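Local coordinates for protein sulfotransferase (Mus musculus, PDB 5X2B) that probably acts as a cytosolic sulfotransferase and here holds adenosine-3'-5'-diphosphate, the spent form of the sulfonate donor PAPS, at residues 104-109 against 158-163; 152-157 against 260-265; 135-140 against 253-258. One frame throughout, in Å; residues are numbered along the deposited sequence. Where two conformers were deposited one is given.

The three contacts run outward from the parallel sheet to the helices at one side of the chain. Interactions 1 and 2 share helix 153-161, and their centres are 16 Å apart. They meet where Y108 OH lies 2.5 Å from H156 ND1, a probable hydrogen bond. Interactions 2 and 3 share helix 253-266, with centres 14 Å apart. Interactions 1 and 3 do not touch; about 14 Å separates their nearest atoms. The side chains of Y108, W153 and W136 each lie about 11 Å from the bound adenosine-3'-5'-diphosphate. None of the three contacts touches the nucleotide; they are packing of the surrounding fold.

Interaction 1: 104-109 against 158-163; sequences CKIIYI and LSWEEH
I106 and Y108 pack against W160, which joins a strand of the parallel sheet to the helix lying beside it. The sheet has strand order 2-3-1-4-5, and the domain belongs to the P-loop NTPase clan. Strand 105-110 runs between strands 35-38 and 169-173. I106 comes first. Its CB points toward helix 153-161, and CG2 is anti to the backbone N. I106 CG2 lies 4.2 Å from W160 CZ3, on the six-membered ring of the indole. The two side chains cross at about a right angle.

Y108 follows two residues on and points toward the same helix. Its CG is anti to the backbone N (chi1 -179°), which brings the phenol ring over one face of the indole. The phenol and the five-membered ring of W160 form an offset stack. Their centroids are 4.5 Å apart and their planes differ by 28°. The overlap is partial, near the rim of each ring. W160 adds a CH-pi contact, with CB 3.9 Å from the centroid of the Y108 ring and over its face. V38 and F171 touch both aromatic residues, so the pair is buried. The polar end of the phenol is held from the helix, since Y108 OH is hydrogen-bonded to H156. The tightest approach is over the five-membered ring, where Y108 CE2 is 3.2 Å from W160 CD1.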
loop_
_atom_site.group_PDB
_atom_site.type_symbol
_atom_site.label_atom_id
_atom_site.label_comp_id
_atom_site.label_asym_id
_atom_site.label_seq_id
_atom_site.Cartn_x
_atom_site.Cartn_y
_atom_site.Cartn_z
ATOM N N CYS A 104 -4.688 9.034 14.622
ATOM C CA CYS A 104 -3.738 7.945 14.603
ATOM C C CYS A 104 -2.744 8.313 13.555
ATOM O O CYS A 104 -3.073 8.908 12.538
ATOM C CB CYS A 104 -4.354 6.611 14.191
ATOM S SG CYS A 104 -5.687 6.031 15.223
ATOM N N LYS A 105 -1.512 7.962 13.836
ATOM C CA LYS A 105 -0.461 8.148 12.916
ATOM C C LYS A 105 -0.744 7.402 11.643
ATOM O O LYS A 105 -1.121 6.251 11.661
ATOM C CB LYS A 105 0.789 7.591 13.536
ATOM C CG LYS A 105 1.127 8.294 14.790
ATOM C CD LYS A 105 2.579 8.157 15.038
ATOM C CE LYS A 105 3.040 9.071 16.127
ATOM N NZ LYS A 105 4.287 9.689 15.671
ATOM N N ILE A 106 -0.500 8.042 10.526
ATOM C CA ILE A 106 -0.502 7.335 9.261
ATOM C C ILE A 106 0.882 7.264 8.644
ATOM O O ILE A 106 1.681 8.174 8.770
ATOM C CB ILE A 106 -1.388 8.031 8.302
ATOM C CG1 ILE A 106 -2.706 8.244 9.013
ATOM C CG2 ILE A 106 -1.556 7.214 7.004
ATOM C CD1 ILE A 106 -3.393 6.957 9.337
ATOM N N ILE A 107 1.163 6.138 8.006
ATOM C CA ILE A 107 2.231 6.097 7.042
ATOM C C ILE A 107 1.653 5.694 5.734
ATOM O O ILE A 107 1.112 4.601 5.608
ATOM C CB ILE A 107 3.278 5.098 7.383
ATOM C CG1 ILE A 107 3.850 5.440 8.742
ATOM C CG2 ILE A 107 4.396 5.148 6.312
ATOM C CD1 ILE A 107 4.701 4.326 9.331
ATOM N N TYR A 108 1.750 6.601 4.771
ATOM C CA TYR A 108 1.222 6.382 3.454
ATOM C C TYR A 108 2.424 6.278 2.554
ATOM O O TYR A 108 3.214 7.212 2.500
ATOM C CB TYR A 108 0.407 7.563 3.017
ATOM C CG TYR A 108 -0.196 7.383 1.645
ATOM C CD1 TYR A 108 0.486 7.780 0.504
ATOM C CD2 TYR A 108 -1.427 6.800 1.493
ATOM C CE1 TYR A 108 -0.067 7.606 -0.762
ATOM C CE2 TYR A 108 -2.001 6.639 0.253
ATOM C CZ TYR A 108 -1.317 7.033 -0.876
ATOM O OH TYR A 108 -1.891 6.853 -2.131
ATOM N N ILE A 109 2.581 5.160 1.852
ATOM C CA ILE A 109 3.760 4.987 1.025
ATOM C C ILE A 109 3.343 5.254 -0.417
ATOM O O ILE A 109 2.160 5.068 -0.753
ATOM C CB ILE A 109 4.422 3.592 1.226
ATOM C CG1 ILE A 109 5.565 3.426 0.237
ATOM C CG2 ILE A 109 3.414 2.443 1.067
ATOM C CD1 ILE A 109 6.206 2.052 0.305
ATOM N N LEU A 158 -4.181 11.681 -3.887
ATOM C CA LEU A 158 -4.514 13.085 -3.665
ATOM C C LEU A 158 -5.206 13.284 -2.360
ATOM O O LEU A 158 -4.818 14.085 -1.519
ATOM C CB LEU A 158 -5.393 13.606 -4.788
ATOM C CG LEU A 158 -4.598 13.935 -6.070
ATOM C CD1 LEU A 158 -5.524 14.335 -7.267
ATOM C CD2 LEU A 158 -3.550 15.024 -5.860
ATOM N N SER A 159 -6.250 12.522 -2.204
ATOM C CA SER A 159 -7.010 12.521 -0.997
ATOM C C SER A 159 -6.004 12.502 0.104
ATOM O O SER A 159 -6.067 13.270 1.060
ATOM C CB SER A 159 -7.869 11.261 -0.939
ATOM O OG SER A 159 -7.098 10.071 -1.137
ATOM N N TRP A 160 -5.038 11.620 -0.059
ATOM C CA TRP A 160 -4.135 11.417 1.028
ATOM C C TRP A 160 -3.229 12.571 1.107
ATOM O O TRP A 160 -2.796 12.983 2.163
ATOM C CB TRP A 160 -3.352 10.138 0.841
ATOM C CG TRP A 160 -4.192 9.063 1.269
ATOM C CD1 TRP A 160 -4.847 8.147 0.503
ATOM C CD2 TRP A 160 -4.571 8.816 2.589
ATOM N NE1 TRP A 160 -5.591 7.325 1.285
ATOM C CE2 TRP A 160 -5.429 7.718 2.592
ATOM C CE3 TRP A 160 -4.246 9.415 3.802
ATOM C CZ2 TRP A 160 -5.972 7.197 3.727
ATOM C CZ3 TRP A 160 -4.767 8.902 4.938
ATOM C CH2 TRP A 160 -5.629 7.798 4.902
ATOM N N GLU A 161 -2.917 13.113 -0.031
ATOM C CA GLU A 161 -1.888 14.072 0.009
ATOM C C GLU A 161 -2.425 15.228 0.803
ATOM O O GLU A 161 -1.674 16.050 1.249
ATOM C CB GLU A 161 -1.521 14.517 -1.389
ATOM C CG GLU A 161 -0.380 15.533 -1.412
ATOM C CD GLU A 161 0.191 15.865 -2.829
ATOM O OE1 GLU A 161 -0.395 15.432 -3.827
ATOM O OE2 GLU A 161 1.224 16.560 -2.961
ATOM N N GLU A 162 -3.736 15.317 0.987
ATOM C CA GLU A 162 -4.271 16.519 1.624
ATOM C C GLU A 162 -3.820 16.676 3.049
ATOM O O GLU A 162 -3.995 17.721 3.676
ATOM C CB GLU A 162 -5.778 16.475 1.622
ATOM C CG GLU A 162 -6.250 16.842 0.306
ATOM C CD GLU A 162 -7.715 17.115 0.298
ATOM O OE1 GLU A 162 -8.352 17.146 1.376
ATOM O OE2 GLU A 162 -8.222 17.314 -0.814
ATOM N N HIS A 163 -3.276 15.617 3.592
ATOM C CA HIS A 163 -3.037 15.626 4.986
ATOM C C HIS A 163 -1.575 15.351 5.135
ATOM O O HIS A 163 -1.115 14.946 6.198
ATOM C CB HIS A 163 -3.905 14.559 5.666
ATOM C CG HIS A 163 -5.321 14.607 5.236
ATOM N ND1 HIS A 163 -6.249 15.458 5.802
ATOM C CD2 HIS A 163 -5.977 13.946 4.237
ATOM C CE1 HIS A 163 -7.398 15.310 5.175
ATOM N NE2 HIS A 163 -7.272 14.413 4.242
#

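Interaction 2: 152-157 against 260-265; sequences SWFDHV and DELFTE
F154 and F263 mark the nearest backbone approach, with their CA atoms 8.0 Å apart. Helices 153-157 and 260-265 run in nearly the same direction. Their axes cross at -25° and come no closer than 11.5 Å. Large side chains therefore fill the space between them.

F154 carries much of the contact. Its CG is anti to the carbonyl carbon (chi1 -58°), and the ring reaches across to the other helix. F154 CE1 lies 3.6 Å from F263 CA, so the phenyl meets the backbone of the second helix directly. F154 CE1 is also 3.7 Å from F263 CD1. These two side chains cross obliquely. The F154 ring lies between L262 CD2 on one face and W153 CE3, from its own helix, on the other. L262 CD1 is 4.4 Å from F154 CE2.

W153 adds one atom of its six-membered ring: W153 CZ3 is 4.1 Å from F263 CE1. V157 CG2 sits over the centre of one face of the W153 indole, 3.4 Å above its plane.

S152 is the N-cap of the first helix; its OG accepts a weak bond from D155 N. A salt bridge from D155 to K266 links the same two helices, while one from D260 to K114 goes to helix 113-126. W153 and F263 both touch P113 of helix 113-126, while W153 reaches L276 and F263 reaches K277 of helix 271-281. This is an apolar, aromatic-rich seam between two near-parallel helices, part of the helical packing outside the parallel sheet of the sulfotransferase fold.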
loop_
_atom_site.group_PDB
_atom_site.type_symbol
_atom_site.label_atom_id
_atom_site.label_comp_id
_atom_site.label_asym_id
_atom_site.label_seq_id
_atom_site.Cartn_x
_atom_site.Cartn_y
_atom_site.Cartn_z
ATOM N N SER A 152 -9.043 4.956 -8.684
ATOM C CA SER A 152 -8.039 5.676 -9.425
ATOM C C SER A 152 -6.795 5.957 -8.634
ATOM O O SER A 152 -6.814 6.561 -7.570
ATOM C CB SER A 152 -8.529 7.034 -9.854
ATOM O OG SER A 152 -7.386 7.786 -10.174
ATOM N N TRP A 153 -5.675 5.586 -9.182
ATOM C CA TRP A 153 -4.485 5.935 -8.514
ATOM C C TRP A 153 -4.671 7.362 -8.056
ATOM O O TRP A 153 -4.701 7.664 -6.871
ATOM C CB TRP A 153 -3.369 5.891 -9.493
ATOM C CG TRP A 153 -2.107 6.088 -8.863
ATOM C CD1 TRP A 153 -1.451 5.189 -8.128
ATOM C CD2 TRP A 153 -1.285 7.274 -8.905
ATOM N NE1 TRP A 153 -0.263 5.721 -7.686
ATOM C CE2 TRP A 153 -0.131 7.006 -8.164
ATOM C CE3 TRP A 153 -1.419 8.539 -9.495
ATOM C CZ2 TRP A 153 0.892 7.938 -7.984
ATOM C CZ3 TRP A 153 -0.402 9.473 -9.321
ATOM C CH2 TRP A 153 0.732 9.169 -8.576
ATOM N N PHE A 154 -4.845 8.243 -9.023
ATOM C CA PHE A 154 -4.652 9.657 -8.749
ATOM C C PHE A 154 -5.474 10.091 -7.563
ATOM O O PHE A 154 -4.991 10.788 -6.717
ATOM C CB PHE A 154 -4.975 10.511 -9.977
ATOM C CG PHE A 154 -4.157 10.154 -11.206
ATOM C CD1 PHE A 154 -2.987 10.827 -11.508
ATOM C CD2 PHE A 154 -4.575 9.135 -12.058
ATOM C CE1 PHE A 154 -2.255 10.519 -12.642
ATOM C CE2 PHE A 154 -3.851 8.806 -13.165
ATOM C CZ PHE A 154 -2.686 9.495 -13.471
ATOM N N ASP A 155 -6.709 9.666 -7.499
ATOM C CA ASP A 155 -7.529 9.981 -6.385
ATOM C C ASP A 155 -6.951 9.497 -5.079
ATOM O O ASP A 155 -6.975 10.219 -4.091
ATOM C CB ASP A 155 -8.869 9.337 -6.586
ATOM C CG ASP A 155 -9.604 9.948 -7.727
ATOM O OD1 ASP A 155 -9.040 10.947 -8.242
ATOM O OD2 ASP A 155 -10.734 9.492 -8.091
ATOM N N HIS A 156 -6.428 8.282 -5.057
ATOM C CA HIS A 156 -5.912 7.749 -3.817
ATOM C C HIS A 156 -4.915 8.707 -3.227
ATOM O O HIS A 156 -4.950 9.145 -2.073
ATOM C CB HIS A 156 -5.208 6.432 -4.078
ATOM C CG HIS A 156 -5.114 5.585 -2.846
ATOM N ND1 HIS A 156 -3.984 5.539 -2.078
ATOM C CD2 HIS A 156 -6.043 4.829 -2.231
ATOM C CE1 HIS A 156 -4.205 4.738 -1.033
ATOM N NE2 HIS A 156 -5.447 4.290 -1.106
ATOM N N VAL A 157 -3.991 9.010 -4.069
ATOM C CA VAL A 157 -2.841 9.715 -3.649
ATOM C C VAL A 157 -3.258 11.079 -3.152
ATOM O O VAL A 157 -2.763 11.595 -2.127
ATOM C CB VAL A 157 -1.963 9.852 -4.888
ATOM C CG1 VAL A 157 -0.726 10.635 -4.603
ATOM C CG2 VAL A 157 -1.588 8.500 -5.393
ATOM N N ASP A 260 1.103 11.095 -19.531
ATOM C CA ASP A 260 1.737 12.274 -19.051
ATOM C C ASP A 260 0.768 13.429 -19.060
ATOM O O ASP A 260 0.845 14.301 -18.223
ATOM C CB ASP A 260 2.954 12.533 -19.912
ATOM C CG ASP A 260 4.079 11.590 -19.575
ATOM O OD1 ASP A 260 3.861 10.792 -18.650
ATOM O OD2 ASP A 260 5.163 11.626 -20.168
ATOM N N GLU A 261 -0.190 13.419 -19.961
ATOM C CA GLU A 261 -1.162 14.490 -19.962
ATOM C C GLU A 261 -2.207 14.359 -18.884
ATOM O O GLU A 261 -2.575 15.343 -18.254
ATOM C CB GLU A 261 -1.826 14.538 -21.309
ATOM C CG GLU A 261 -0.840 14.942 -22.367
ATOM C CD GLU A 261 -1.514 15.182 -23.709
ATOM O OE1 GLU A 261 -2.763 15.285 -23.731
ATOM O OE2 GLU A 261 -0.800 15.258 -24.730
ATOM N N LEU A 262 -2.715 13.157 -18.669
ATOM C CA LEU A 262 -3.639 12.974 -17.568
ATOM C C LEU A 262 -2.895 13.208 -16.271
ATOM O O LEU A 262 -3.425 13.780 -15.320
ATOM C CB LEU A 262 -4.207 11.564 -17.536
ATOM C CG LEU A 262 -5.608 11.415 -16.922
ATOM C CD1 LEU A 262 -5.994 9.951 -16.795
ATOM C CD2 LEU A 262 -5.742 12.053 -15.555
ATOM N N PHE A 263 -1.669 12.720 -16.219
ATOM C CA PHE A 263 -0.931 12.863 -15.009
ATOM C C PHE A 263 -0.765 14.323 -14.684
ATOM O O PHE A 263 -1.006 14.794 -13.580
ATOM C CB PHE A 263 0.454 12.307 -15.123
ATOM C CG PHE A 263 1.231 12.541 -13.889
ATOM C CD1 PHE A 263 1.252 11.585 -12.879
ATOM C CD2 PHE A 263 1.857 13.768 -13.680
ATOM C CE1 PHE A 263 1.952 11.824 -11.719
ATOM C CE2 PHE A 263 2.562 14.017 -12.523
ATOM C CZ PHE A 263 2.615 13.048 -11.538
ATOM N N THR A 264 -0.280 15.027 -15.670
ATOM C CA THR A 264 -0.063 16.435 -15.541
ATOM C C THR A 264 -1.372 17.181 -15.322
ATOM O O THR A 264 -1.385 18.251 -14.733
ATOM C CB THR A 264 0.539 16.950 -16.802
ATOM O OG1 THR A 264 1.854 16.383 -16.955
ATOM C CG2 THR A 264 0.586 18.452 -16.744
ATOM N N GLU A 265 -2.464 16.616 -15.810
ATOM C CA GLU A 265 -3.789 17.184 -15.589
ATOM C C GLU A 265 -4.262 16.926 -14.173
ATOM O O GLU A 265 -4.822 17.803 -13.526
ATOM C CB GLU A 265 -4.775 16.577 -16.561
ATOM C CG GLU A 265 -6.227 16.775 -16.227
ATOM C CD GLU A 265 -7.117 15.984 -17.169
ATOM O OE1 GLU A 265 -7.398 16.501 -18.267
ATOM O OE2 GLU A 265 -7.513 14.840 -16.839
#

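Interaction 3: 135-140 against 253-258; sequences TWAAFL and PKQNRG. Unlike the reference sequence in segment 253-258: G258 (reference Val).
W136 and Q255 are joined by one hydrogen bond, which links the first turns of helices 136-145 and 253-266. The indole W136 NE1 donates to Q255 OE1 over 3.0 Å. The bond is bent, with an angle of 142° at the hydrogen. The donor is tilted 32° from the carbonyl plane, and the ring and amide planes stand 70° apart. The Q255 chain is extended beyond CG, which brings the amide across to the indole.

Van der Waals contacts flank the bond. L140 CD2 packs across the base of the glutamine, 3.8 Å from Q255 CB and 3.9 Å from Q255 CG. Q255 NE2 faces the methyl of A137, with A137 CB at 3.8 Å. L140 also packs on its own helix, where its CB lies over one face of the W136 ring.

The next shell holds these groups in place. Q255 OE1 also accepts from T252 N, just before its helix. F251 meets the W136 ring edge-to-face and touches L140. W136 packs on A117 and V118 of helix 113-126, and its side chain is about 9 Å from that of Y124, a residue seen to bind calcium in this protein, though no ion is bound there in this model.

With an alanine here in place of Q255, W136 NE1 and T252 N would probably lose their shared acceptor, and a gap would be likely where CG and the amide now lie beside L140. The two donors at OE1 probably fix which way round the amide sits, with the carbonyl toward the indole and NE2 toward A137. The link between the helices is thus a neutral, directional bond, flanked by L140 and A137.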
loop_
_atom_site.group_PDB
_atom_site.type_symbol
_atom_site.label_atom_id
_atom_site.label_comp_id
_atom_site.label_asym_id
_atom_site.label_seq_id
_atom_site.Cartn_x
_atom_site.Cartn_y
_atom_site.Cartn_z
ATOM N N THR A 135 -4.060 -8.313 -22.283
ATOM C CA THR A 135 -2.959 -7.549 -22.799
ATOM C C THR A 135 -2.800 -6.344 -21.901
ATOM O O THR A 135 -3.720 -5.933 -21.172
ATOM C CB THR A 135 -3.211 -7.114 -24.249
ATOM O OG1 THR A 135 -4.278 -6.161 -24.300
ATOM C CG2 THR A 135 -3.588 -8.331 -25.103
ATOM N N TRP A 136 -1.606 -5.795 -21.946
ATOM C CA TRP A 136 -1.250 -4.633 -21.154
ATOM C C TRP A 136 -2.231 -3.455 -21.389
ATOM O O TRP A 136 -2.672 -2.773 -20.452
ATOM C CB TRP A 136 0.207 -4.272 -21.507
ATOM C CG TRP A 136 0.553 -2.831 -21.330
ATOM C CD1 TRP A 136 0.970 -1.957 -22.283
ATOM C CD2 TRP A 136 0.493 -2.103 -20.126
ATOM N NE1 TRP A 136 1.190 -0.735 -21.739
ATOM C CE2 TRP A 136 0.885 -0.796 -20.394
ATOM C CE3 TRP A 136 0.132 -2.431 -18.814
ATOM C CZ2 TRP A 136 0.949 0.182 -19.437
ATOM C CZ3 TRP A 136 0.188 -1.473 -17.861
ATOM C CH2 TRP A 136 0.596 -0.173 -18.169
ATOM N N ALA A 137 -2.599 -3.257 -22.641
ATOM C CA ALA A 137 -3.263 -2.037 -23.040
ATOM C C ALA A 137 -4.693 -2.007 -22.536
ATOM O O ALA A 137 -5.314 -0.947 -22.423
ATOM C CB ALA A 137 -3.227 -1.945 -24.521
ATOM N N ALA A 138 -5.210 -3.192 -22.238
ATOM C CA ALA A 138 -6.559 -3.351 -21.733
ATOM C C ALA A 138 -6.610 -2.844 -20.316
ATOM O O ALA A 138 -7.469 -2.068 -19.919
ATOM C CB ALA A 138 -6.935 -4.817 -21.763
ATOM N N PHE A 139 -5.664 -3.326 -19.552
ATOM C CA PHE A 139 -5.550 -2.931 -18.183
ATOM C C PHE A 139 -5.235 -1.446 -18.006
ATOM O O PHE A 139 -5.749 -0.806 -17.103
ATOM C CB PHE A 139 -4.454 -3.756 -17.597
ATOM C CG PHE A 139 -4.147 -3.417 -16.211
ATOM C CD1 PHE A 139 -3.116 -2.556 -15.904
ATOM C CD2 PHE A 139 -4.880 -3.958 -15.206
ATOM C CE1 PHE A 139 -2.827 -2.260 -14.595
ATOM C CE2 PHE A 139 -4.606 -3.670 -13.911
ATOM C CZ PHE A 139 -3.570 -2.832 -13.601
ATOM N N LEU A 140 -4.384 -0.889 -18.846
ATOM C CA LEU A 140 -4.056 0.510 -18.678
ATOM C C LEU A 140 -5.285 1.390 -18.801
ATOM O O LEU A 140 -5.412 2.390 -18.091
ATOM C CB LEU A 140 -3.053 0.954 -19.709
ATOM C CG LEU A 140 -2.652 2.426 -19.584
ATOM C CD1 LEU A 140 -1.954 2.680 -18.259
ATOM C CD2 LEU A 140 -1.751 2.849 -20.729
ATOM N N PRO A 253 4.559 4.987 -27.150
ATOM C CA PRO A 253 4.766 6.425 -27.142
ATOM C C PRO A 253 3.444 7.057 -26.961
ATOM O O PRO A 253 3.386 8.104 -26.357
ATOM C CB PRO A 253 5.296 6.697 -28.539
ATOM C CG PRO A 253 6.012 5.437 -28.886
ATOM C CD PRO A 253 5.114 4.370 -28.358
ATOM N N LYS A 254 2.390 6.430 -27.469
ATOM C CA LYS A 254 1.061 7.007 -27.356
ATOM C C LYS A 254 0.582 6.980 -25.924
ATOM O O LYS A 254 0.265 8.018 -25.320
ATOM C CB LYS A 254 0.105 6.213 -28.188
ATOM C CG LYS A 254 -0.785 7.065 -28.947
ATOM C CD LYS A 254 -1.879 6.262 -29.576
ATOM C CE LYS A 254 -2.399 6.900 -30.885
ATOM N NZ LYS A 254 -1.439 6.868 -32.047
ATOM N N GLN A 255 0.556 5.775 -25.379
ATOM C CA GLN A 255 0.149 5.581 -24.001
ATOM C C GLN A 255 0.948 6.497 -23.062
ATOM O O GLN A 255 0.459 7.012 -22.071
ATOM C CB GLN A 255 0.386 4.149 -23.635
ATOM C CG GLN A 255 -0.517 3.260 -24.386
ATOM C CD GLN A 255 -0.109 1.845 -24.232
ATOM O OE1 GLN A 255 0.898 1.551 -23.607
ATOM N NE2 GLN A 255 -0.854 0.961 -24.811
ATOM N N ASN A 256 2.190 6.746 -23.373
ATOM C CA ASN A 256 2.872 7.638 -22.509
ATOM C C ASN A 256 2.315 9.059 -22.659
ATOM O O ASN A 256 1.827 9.636 -21.697
ATOM C CB ASN A 256 4.328 7.587 -22.779
ATOM C CG ASN A 256 5.114 8.071 -21.612
ATOM O OD1 ASN A 256 4.714 7.863 -20.462
ATOM N ND2 ASN A 256 6.224 8.754 -21.878
ATOM N N ARG A 257 2.336 9.606 -23.865
ATOM C CA ARG A 257 1.819 10.959 -24.093
ATOM C C ARG A 257 0.523 11.111 -23.340
ATOM O O ARG A 257 0.294 12.086 -22.627
ATOM C CB ARG A 257 1.516 11.225 -25.576
ATOM C CG ARG A 257 2.684 11.054 -26.622
ATOM C CD ARG A 257 3.584 12.303 -26.794
ATOM N NE ARG A 257 4.728 12.065 -27.690
ATOM C CZ ARG A 257 5.864 12.773 -27.679
ATOM N NH1 ARG A 257 6.025 13.784 -26.828
ATOM N NH2 ARG A 257 6.853 12.471 -28.515
ATOM N N GLY A 258 -0.359 10.148 -23.545
ATOM C CA GLY A 258 -1.674 10.251 -22.966
ATOM C C GLY A 258 -1.479 10.303 -21.459
ATOM O O GLY A 258 -2.093 11.106 -20.764
#